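Local coordinates for protein putative transcriptional regulator (Streptomyces coelicolor A3, PDB 2PQQ) that probably binds cAMP through this N-terminal domain and regulates transcription as a DNA-binding factor of the cAMP receptor protein family, at residues 29-34 and 48-53. Numbering follows the deposited sequence.
Sequences SEVTLA and RLYVVT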
ATOM      1  N   SER A  29     -27.704  11.214 -13.605  1.00 39.19           N
ATOM      2  CA  SER A  29     -28.849  11.876 -12.993  1.00 41.00           C
ATOM      3  C   SER A  29     -28.443  12.942 -11.983  1.00 41.56           C
ATOM      4  O   SER A  29     -27.400  12.824 -11.309  1.00 41.44           O
ATOM      5  CB  SER A  29     -29.830  10.860 -12.402  1.00 41.50           C
ATOM      6  OG  SER A  29     -29.150   9.722 -11.920  1.00 44.75           O
ATOM      7  N   GLU A  30     -29.243  14.006 -11.925  1.00 41.08           N
ATOM      8  CA  GLU A  30     -29.011  15.131 -11.030  1.00 41.63           C
ATOM      9  C   GLU A  30     -29.523  14.761  -9.645  1.00 41.02           C
ATOM     10  O   GLU A  30     -30.590  14.175  -9.515  1.00 40.79           O
ATOM     11  CB  GLU A  30     -29.786  16.359 -11.517  1.00 42.73           C
ATOM     12  CG  GLU A  30     -28.945  17.430 -12.187  1.00 46.72           C
ATOM     13  CD  GLU A  30     -28.323  18.374 -11.166  1.00 52.06           C
ATOM     14  OE1 GLU A  30     -27.299  17.982 -10.545  1.00 52.87           O
ATOM     15  OE2 GLU A  30     -28.865  19.500 -10.989  1.00 52.49           O
ATOM     16  N   VAL A  31     -28.737  15.078  -8.624  1.00 40.27           N
ATOM     17  CA  VAL A  31     -29.142  14.919  -7.231  1.00 39.81           C
ATOM     18  C   VAL A  31     -28.905  16.285  -6.537  1.00 39.38           C
ATOM     19  O   VAL A  31     -27.902  16.941  -6.800  1.00 39.18           O
ATOM     20  CB  VAL A  31     -28.341  13.758  -6.542  1.00 39.69           C
ATOM     21  CG1 VAL A  31     -28.701  13.642  -5.081  1.00 40.11           C
ATOM     22  CG2 VAL A  31     -28.600  12.419  -7.240  1.00 40.71           C
ATOM     23  N   THR A  32     -29.834  16.735  -5.698  1.00 38.34           N
ATOM     24  CA  THR A  32     -29.595  17.948  -4.912  1.00 38.70           C
ATOM     25  C   THR A  32     -29.949  17.703  -3.447  1.00 37.55           C
ATOM     26  O   THR A  32     -30.990  17.136  -3.125  1.00 38.29           O
ATOM     27  CB  THR A  32     -30.293  19.225  -5.526  1.00 39.06           C
ATOM     28  OG1 THR A  32     -30.398  20.281  -4.549  1.00 41.20           O
ATOM     29  CG2 THR A  32     -31.671  18.883  -6.042  1.00 39.94           C
ATOM     30  N   LEU A  33     -29.031  18.090  -2.576  1.00 36.17           N
ATOM     31  CA  LEU A  33     -29.174  17.893  -1.155  1.00 34.80           C
ATOM     32  C   LEU A  33     -29.281  19.255  -0.493  1.00 34.18           C
ATOM     33  O   LEU A  33     -28.598  20.179  -0.901  1.00 34.44           O
ATOM     34  CB  LEU A  33     -27.931  17.197  -0.608  1.00 34.11           C
ATOM     35  CG  LEU A  33     -27.465  15.889  -1.198  1.00 33.35           C
ATOM     36  CD1 LEU A  33     -26.151  15.485  -0.530  1.00 31.03           C
ATOM     37  CD2 LEU A  33     -28.546  14.873  -0.958  1.00 34.04           C
ATOM     38  N   ALA A  34     -30.142  19.366   0.512  1.00 33.88           N
ATOM     39  CA  ALA A  34     -30.109  20.488   1.446  1.00 34.13           C
ATOM     40  C   ALA A  34     -29.066  20.207   2.528  1.00 33.93           C
ATOM     41  O   ALA A  34     -28.703  19.054   2.774  1.00 33.77           O
ATOM     42  CB  ALA A  34     -31.469  20.697   2.088  1.00 34.40           C
ATOM     43  N   ARG A  48     -23.539   3.414  -7.053  1.00 39.07           N
ATOM     44  CA  ARG A  48     -23.484   4.681  -7.779  1.00 39.20           C
ATOM     45  C   ARG A  48     -22.203   5.403  -7.466  1.00 37.61           C
ATOM     46  O   ARG A  48     -21.759   5.401  -6.324  1.00 37.28           O
ATOM     47  CB  ARG A  48     -24.606   5.634  -7.325  1.00 40.49           C
ATOM     48  CG  ARG A  48     -25.972   5.344  -7.811  1.00 44.97           C
ATOM     49  CD  ARG A  48     -26.931   6.321  -7.157  1.00 50.00           C
ATOM     50  NE  ARG A  48     -27.811   6.963  -8.137  1.00 56.75           N
ATOM     51  CZ  ARG A  48     -28.660   7.959  -7.856  1.00 58.31           C
ATOM     52  NH1 ARG A  48     -28.754   8.445  -6.618  1.00 58.12           N
ATOM     53  NH2 ARG A  48     -29.408   8.481  -8.820  1.00 59.52           N
ATOM     54  N   LEU A  49     -21.670   6.058  -8.457  1.00 35.37           N
ATOM     55  CA  LEU A  49     -20.629   7.039  -8.361  1.00 35.48           C
ATOM     56  C   LEU A  49     -21.251   8.411  -8.432  1.00 33.57           C
ATOM     57  O   LEU A  49     -22.229   8.557  -9.078  1.00 33.33           O
ATOM     58  CB  LEU A  49     -19.743   6.828  -9.559  1.00 35.51           C
ATOM     59  CG  LEU A  49     -18.837   7.837 -10.192  1.00 40.16           C
ATOM     60  CD1 LEU A  49     -17.886   7.126 -11.061  1.00 37.73           C
ATOM     61  CD2 LEU A  49     -19.581   8.825 -10.945  1.00 39.75           C
ATOM     62  N   TYR A  50     -20.689   9.393  -7.745  1.00 32.39           N
ATOM     63  CA  TYR A  50     -21.182  10.771  -7.834  1.00 32.62           C
ATOM     64  C   TYR A  50     -20.017  11.679  -8.190  1.00 32.53           C
ATOM     65  O   TYR A  50     -18.877  11.412  -7.807  1.00 33.69           O
ATOM     66  CB  TYR A  50     -21.785  11.260  -6.501  1.00 33.24           C
ATOM     67  CG  TYR A  50     -22.934  10.450  -5.935  1.00 33.36           C
ATOM     68  CD1 TYR A  50     -24.264  10.835  -6.145  1.00 34.56           C
ATOM     69  CD2 TYR A  50     -22.689   9.308  -5.159  1.00 33.25           C
ATOM     70  CE1 TYR A  50     -25.336  10.053  -5.628  1.00 35.06           C
ATOM     71  CE2 TYR A  50     -23.745   8.543  -4.621  1.00 33.97           C
ATOM     72  CZ  TYR A  50     -25.054   8.912  -4.871  1.00 35.34           C
ATOM     73  OH  TYR A  50     -26.077   8.169  -4.296  1.00 36.67           O
ATOM     74  N   VAL A  51     -20.278  12.768  -8.868  1.00 32.66           N
ATOM     75  CA  VAL A  51     -19.328  13.848  -9.019  1.00 32.78           C
ATOM     76  C   VAL A  51     -20.013  15.032  -8.404  1.00 33.11           C
ATOM     77  O   VAL A  51     -21.104  15.328  -8.755  1.00 32.89           O
ATOM     78  CB  VAL A  51     -19.023  14.116 -10.497  1.00 32.90           C
ATOM     79  CG1 VAL A  51     -18.227  15.337 -10.660  1.00 30.50           C
ATOM     80  CG2 VAL A  51     -18.319  12.947 -11.127  1.00 34.26           C
ATOM     81  N   VAL A  52     -19.414  15.609  -7.381  1.00 33.61           N
ATOM     82  CA  VAL A  52     -20.009  16.792  -6.766  1.00 34.10           C
ATOM     83  C   VAL A  52     -19.849  17.959  -7.749  1.00 34.35           C
ATOM     84  O   VAL A  52     -18.733  18.225  -8.217  1.00 35.23           O
ATOM     85  CB  VAL A  52     -19.321  17.158  -5.398  1.00 33.80           C
ATOM     86  CG1 VAL A  52     -19.804  18.508  -4.887  1.00 34.87           C
ATOM     87  CG2 VAL A  52     -19.589  16.101  -4.370  1.00 33.20           C
ATOM     88  N   THR A  53     -20.929  18.683  -8.035  1.00 34.31           N
ATOM     89  CA  THR A  53     -20.806  19.859  -8.908  1.00 34.86           C
ATOM     90  C   THR A  53     -20.902  21.210  -8.160  1.00 35.95           C
ATOM     91  O   THR A  53     -20.473  22.249  -8.678  1.00 35.53           O
ATOM     92  CB  THR A  53     -21.780  19.796 -10.103  1.00 34.51           C
ATOM     93  OG1 THR A  53     -23.122  19.906  -9.631  1.00 35.73           O
ATOM     94  CG2 THR A  53     -21.639  18.450 -10.841  1.00 31.76           C
TER
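Arg48 reaches across to Ser29 and Val31 with the far end of its side chain. Its CG is anti to the carbonyl carbon, and after an extended chi2 the chain bends at chi3, 130°, and the guanidinium ends beside strand 29-33. There NH2 donates to Ser29 OG at 3.3 Å, but an N-H...O angle of 123° makes this a weak, bent hydrogen bond. NH1 lies 4.0 Å from Val31 CG2, a van der Waals approach oblique to the guanidinium plane.

The strands are too far apart to pair directly: their axes come no closer than 9.2 Å and run at 59° to one another. Strand 101-107 bridges them, pairing antiparallel with both 29-33 and 45-54, an arrangement consistent with the jelly-roll, cupin-type cyclic nucleotide-binding domain. Backbone hydrogen bonds between Val31 and Leu103 and between Leu49 and Leu106 record this bridging.

Tyr50, buried, is the next residue to touch. Its ring edge receives Val31 CG2, which sits near the ring plane, 4.3 Å from CE1. Anti to the valine carbonyl carbon and beside the backbone N, that methyl is the branch that meets both Arg48 NH1 and the tyrosine edge. The tyrosine side chain also touches Leu103 and Ala105 of strand 101-107 and Leu39 and Phe40 of strand 38-40.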